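Local coordinates for protein exodeoxyribonuclease III (PDB 5J8N) that probably cleaves DNA at abasic sites and trims DNA strands from their 3' ends, using bound magnesium or manganese ions, at residues N5-N10 with H248-L253; I33-E38 with V147-V152. The protein carries 3 engineered substitutions. All coordinates share one frame; numbering follows the deposited sequence. Where two conformers were deposited one is given.

Contact 1 (N5-N10 with H248-L253)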
# COMPACT_ATOMS: atom_id res chain seq x y z
N ASN A 5 -12.14 -9.32 2.04
CA ASN A 5 -11.46 -9.22 0.78
C ASN A 5 -10.94 -7.77 0.66
O ASN A 5 -11.76 -6.83 0.60
CB ASN A 5 -12.42 -9.57 -0.34
CG ASN A 5 -11.74 -9.74 -1.68
OD1 ASN A 5 -10.54 -9.47 -1.82
ND2 ASN A 5 -12.51 -10.15 -2.68
N LEU A 6 -9.64 -7.61 0.70
CA LEU A 6 -9.01 -6.32 0.72
C LEU A 6 -8.31 -6.01 -0.61
O LEU A 6 -7.64 -6.88 -1.18
CB LEU A 6 -7.98 -6.27 1.85
CG LEU A 6 -7.17 -4.98 1.99
CD1 LEU A 6 -6.87 -4.74 3.50
CD2 LEU A 6 -5.93 -5.02 1.19
N ILE A 7 -8.45 -4.77 -1.09
CA ILE A 7 -7.71 -4.33 -2.27
C ILE A 7 -7.04 -3.02 -1.91
O ILE A 7 -7.55 -2.23 -1.11
CB ILE A 7 -8.64 -4.23 -3.48
CG1 ILE A 7 -7.88 -3.99 -4.80
CG2 ILE A 7 -9.74 -3.12 -3.30
CD1 ILE A 7 -8.75 -4.27 -6.04
N SER A 8 -5.85 -2.79 -2.45
CA SER A 8 -4.98 -1.67 -2.17
C SER A 8 -4.46 -1.12 -3.47
O SER A 8 -4.02 -1.91 -4.34
CB SER A 8 -3.84 -2.15 -1.29
OG SER A 8 -2.87 -1.11 -1.03
N TRP A 9 -4.51 0.19 -3.65
CA TRP A 9 -4.21 0.75 -4.94
C TRP A 9 -3.60 2.14 -4.82
O TRP A 9 -4.24 3.04 -4.27
CB TRP A 9 -5.52 0.84 -5.79
CG TRP A 9 -5.29 1.16 -7.26
CD1 TRP A 9 -4.13 1.08 -7.99
CD2 TRP A 9 -6.31 1.55 -8.18
NE1 TRP A 9 -4.37 1.39 -9.35
CE2 TRP A 9 -5.72 1.66 -9.47
CE3 TRP A 9 -7.68 1.75 -8.04
CZ2 TRP A 9 -6.44 2.05 -10.59
CZ3 TRP A 9 -8.42 2.11 -9.17
CH2 TRP A 9 -7.78 2.27 -10.44
N ASN A 10 -2.40 2.34 -5.39
CA ASN A 10 -1.88 3.70 -5.57
C ASN A 10 -2.50 4.27 -6.83
O ASN A 10 -2.26 3.72 -7.94
CB ASN A 10 -0.35 3.68 -5.67
CG ASN A 10 0.22 5.05 -5.97
OD1 ASN A 10 -0.36 5.83 -6.73
ND2 ASN A 10 1.40 5.36 -5.38
N HIS A 248 0.18 2.48 -11.25
CA HIS A 248 0.13 1.23 -10.50
C HIS A 248 -1.18 0.49 -10.80
O HIS A 248 -2.18 1.13 -11.16
CB HIS A 248 0.13 1.46 -8.98
CG HIS A 248 1.36 2.13 -8.46
ND1 HIS A 248 2.25 1.49 -7.61
CD2 HIS A 248 1.81 3.39 -8.63
CE1 HIS A 248 3.20 2.35 -7.27
NE2 HIS A 248 2.97 3.49 -7.89
N CYS A 249 -1.17 -0.82 -10.60
CA CYS A 249 -2.44 -1.56 -10.49
C CYS A 249 -2.65 -1.98 -9.06
O CYS A 249 -1.72 -1.96 -8.26
CB CYS A 249 -2.47 -2.79 -11.45
SG CYS A 249 -1.42 -4.16 -10.92
N PRO A 250 -3.84 -2.40 -8.70
CA PRO A 250 -4.10 -2.82 -7.32
C PRO A 250 -3.46 -4.15 -6.99
O PRO A 250 -3.17 -4.96 -7.89
CB PRO A 250 -5.64 -2.95 -7.24
CG PRO A 250 -6.15 -2.15 -8.44
CD PRO A 250 -5.09 -2.33 -9.50
N VAL A 251 -3.33 -4.38 -5.69
CA VAL A 251 -3.01 -5.67 -5.11
C VAL A 251 -3.99 -5.98 -4.02
O VAL A 251 -4.76 -5.11 -3.59
CB VAL A 251 -1.52 -5.68 -4.57
CG1 VAL A 251 -0.53 -5.39 -5.68
CG2 VAL A 251 -1.33 -4.67 -3.43
N GLY A 252 -4.06 -7.23 -3.59
CA GLY A 252 -5.03 -7.51 -2.55
C GLY A 252 -4.78 -8.81 -1.83
O GLY A 252 -3.90 -9.57 -2.19
N LEU A 253 -5.61 -9.05 -0.85
CA LEU A 253 -5.61 -10.39 -0.28
C LEU A 253 -6.91 -10.68 0.40
O LEU A 253 -7.76 -9.76 0.61
CB LEU A 253 -4.45 -10.65 0.67
CG LEU A 253 -4.34 -9.77 1.91
CD1 LEU A 253 -5.49 -9.97 2.89
CD2 LEU A 253 -3.03 -10.14 2.64
O HOH W 1 -1.24 -0.10 -6.27
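Pro-250 lies over one face of the Trp-9 indole. Its CG sits 3.6 Å from the centroid of the five-membered ring, a CH-pi contact close to the ring normal. Next to it on the same proline, CB presses on Ile-7 CG1 at 3.5 Å, tighter than usual for two carbons. CG of Trp-9 is anti to the backbone N (chi1 -169°), which lays the indole alongside the proline. The ring's rotation is fixed at its edge: NE1 donates to the backbone O of His-248 at 2.9 Å. That bond is straight at the hydrogen, and the oxygen lies in the indole plane, but the donor stands above the carbonyl plane. The pairing joins strands 3-10 and 251-256, antiparallel neighbours in one of the two sheets of the DNase I-like fold. Leu-6 with Leu-253 and Ser-8 with Val-251 form hydrogen-bonded pairs. Between them Ile-7 faces Gly-252, and the backbones close to 4.2 Å between the two CA atoms. Past Pro-250 the backbones join more loosely: a water takes the N-H of Asn-10 and gives a hydrogen bond to Cys-249 O, bridging strand and loop. The contact tightens again beyond it, where the Asn-10 amide stacks on the His-248 ring, the planes 5° apart, with Asn-10 CB 3.7 Å from the ring centroid. The polar ends are satisfied elsewhere: Asn-10 ND2 by Asp-151, His-248 ND1 by Asp-222. Asn-10 is a predicted magnesium ligand, though here its side chain stops about 4 Å from the bound ion, and His-248 is predicted to be an active-site proton acceptor.

Contact 2 (I33-E38 with V147-V152). With MG (magnesium ion), chain B.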
# COMPACT_ATOMS: atom_id res chain seq x y z
N ILE A 33 -12.65 -4.02 2.10
CA ILE A 33 -11.77 -2.91 2.40
C ILE A 33 -11.10 -2.48 1.15
O ILE A 33 -10.61 -3.33 0.39
CB ILE A 33 -10.73 -3.30 3.48
CG1 ILE A 33 -11.42 -3.80 4.76
CG2 ILE A 33 -9.79 -2.11 3.75
CD1 ILE A 33 -10.40 -4.35 5.81
N VAL A 34 -11.12 -1.17 0.89
CA VAL A 34 -10.43 -0.60 -0.30
C VAL A 34 -9.48 0.48 0.26
O VAL A 34 -9.95 1.46 0.86
CB VAL A 34 -11.44 0.04 -1.26
CG1 VAL A 34 -10.71 0.73 -2.45
CG2 VAL A 34 -12.46 -0.99 -1.77
N CYS A 35 -8.21 0.26 0.06
CA CYS A 35 -7.18 1.23 0.48
C CYS A 35 -6.64 1.92 -0.75
O CYS A 35 -6.27 1.25 -1.73
CB CYS A 35 -6.02 0.54 1.23
SG CYS A 35 -6.53 -0.11 2.83
N VAL A 36 -6.50 3.25 -0.69
CA VAL A 36 -5.90 4.02 -1.79
C VAL A 36 -4.69 4.77 -1.24
O VAL A 36 -4.67 5.26 -0.08
CB VAL A 36 -6.91 4.97 -2.46
CG1 VAL A 36 -7.97 4.15 -3.22
CG2 VAL A 36 -7.53 5.97 -1.50
N GLN A 37 -3.66 4.85 -2.08
CA GLN A 37 -2.48 5.68 -1.79
C GLN A 37 -2.28 6.72 -2.86
O GLN A 37 -2.64 6.58 -4.04
CB GLN A 37 -1.21 4.85 -1.64
CG GLN A 37 -1.37 3.75 -0.59
CD GLN A 37 -1.91 2.47 -1.19
OE1 GLN A 37 -1.61 2.15 -2.35
NE2 GLN A 37 -2.68 1.72 -0.43
N GLU A 38 -1.63 7.79 -2.42
CA GLU A 38 -1.31 8.95 -3.25
C GLU A 38 -2.59 9.56 -3.82
O GLU A 38 -2.80 9.70 -5.02
CB GLU A 38 -0.29 8.67 -4.36
CG GLU A 38 0.31 10.01 -4.82
CD GLU A 38 1.30 9.90 -5.90
OE1 GLU A 38 1.33 8.90 -6.63
OE2 GLU A 38 2.02 10.90 -6.11
N VAL A 147 -1.92 -6.28 9.31
CA VAL A 147 -2.00 -6.31 7.86
C VAL A 147 -1.46 -4.96 7.43
O VAL A 147 -1.95 -3.92 7.92
CB VAL A 147 -3.46 -6.49 7.38
CG1 VAL A 147 -3.53 -6.43 5.86
CG2 VAL A 147 -3.98 -7.77 7.87
N ILE A 148 -0.46 -4.94 6.56
CA ILE A 148 0.14 -3.71 6.09
C ILE A 148 0.06 -3.67 4.60
O ILE A 148 0.65 -4.50 3.91
CB ILE A 148 1.63 -3.60 6.52
CG1 ILE A 148 1.72 -3.72 8.05
CG2 ILE A 148 2.23 -2.29 6.04
CD1 ILE A 148 2.52 -4.95 8.51
N CYS A 149 -0.67 -2.70 4.07
CA CYS A 149 -0.76 -2.66 2.59
C CYS A 149 -0.27 -1.31 2.12
O CYS A 149 -0.42 -0.26 2.78
CB CYS A 149 -2.18 -2.89 2.10
SG CYS A 149 -3.45 -1.73 2.68
N GLY A 150 0.22 -1.33 0.88
CA GLY A 150 0.48 -0.06 0.22
C GLY A 150 1.65 -0.15 -0.70
O GLY A 150 2.09 -1.23 -1.15
N ASP A 151 2.12 1.04 -1.06
CA ASP A 151 3.16 1.23 -2.07
C ASP A 151 4.45 1.40 -1.33
O ASP A 151 4.69 2.46 -0.71
CB ASP A 151 2.78 2.45 -2.89
CG ASP A 151 3.80 2.85 -3.88
OD1 ASP A 151 4.82 2.17 -4.06
OD2 ASP A 151 3.58 3.92 -4.53
N VAL A 152 5.27 0.35 -1.37
CA VAL A 152 6.56 0.35 -0.66
C VAL A 152 7.59 1.14 -1.47
O VAL A 152 8.63 1.52 -0.94
CB VAL A 152 6.96 -1.13 -0.46
CG1 VAL A 152 8.35 -1.28 0.15
CG2 VAL A 152 5.90 -1.81 0.42
MG MG B . 2.49 8.42 -8.25
O HOH W 2 3.47 10.24 -8.14
O HOH W 3 3.71 7.86 -9.75
O HOH W 4 1.50 6.60 -8.51
O HOH W 5 3.78 7.55 -6.77
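Cys-35 and Cys-149 point at each other from two strands that do not pair. Their sulfurs meet at 3.5 Å from SG to SG, a van der Waals contact and much too long for a disulfide. Cys-149 SG also lies 3.7 Å from Cys-35 CB, so it rests against the side of the other side chain as well as its end. The torsions set this up. Cys-149 carries its SG between the backbone N and the carbonyl carbon (chi1 59°), while Cys-35 holds its SG beside the backbone N.

Two residues on, on the same side of the strand, Gln-37 reaches over Gly-150. Its chain bends at chi2 (89°), and this lays the flat of the amide over Gly-150 CA, with NE2 3.7 Å from it. The amide takes no hydrogen bond from the facing segment. NE2 instead donates to Asn-109 and Ser-8, and these two bonds fix how the amide is turned. Gly-150 has backbone angles that call for glycine, and the chain turns a corner there. Beyond the corner, Asp-151 comes near Gln-37 only loosely, with OE1 of the glutamine 4.4 Å from Asp-151 CB.

Glu-38 leaves the end of its strand with an extended side chain directed at the magnesium ion. OE1 binds the metal at 2.0 Å. OE2 does not, but accepts a hydrogen bond at 2.6 Å from water 2, one of the four metal-bound waters. Asn-12 completes the six ligands. Asp-151, a predicted catalytic residue, keeps its OD2 5.9 Å from Glu-38 OE1 and bonds to Asn-10. Two sheets packed face to face, with a metal-binding glutamate and a predicted catalytic aspartate just past the strand ends, fit the DNase I-like active site of the AP endonuclease family.

The centres of contacts 1 and 2 lie about 7 Å apart, deep in the chain. Along the sequence, contact 2 is nested inside the long loop closed by contact 1. Strands 3-10 and 33-37 are parallel neighbours in one sheet, so the two contacts share that sheet. Contact 1 joins strand 3-10 to 251-256 within it. Contact 2 spans from it to strand 146-149 of the second sheet. The contacts also touch directly: Trp-9 N lies 2.8 Å from Cys-35 O, probably a hydrogen bond. The C-terminal ends of strands 3-10 and 33-37, the start of segment 248-253 and Asp-151 meet at one edge of the sandwich, where the magnesium ion and the predicted catalytic groups lie.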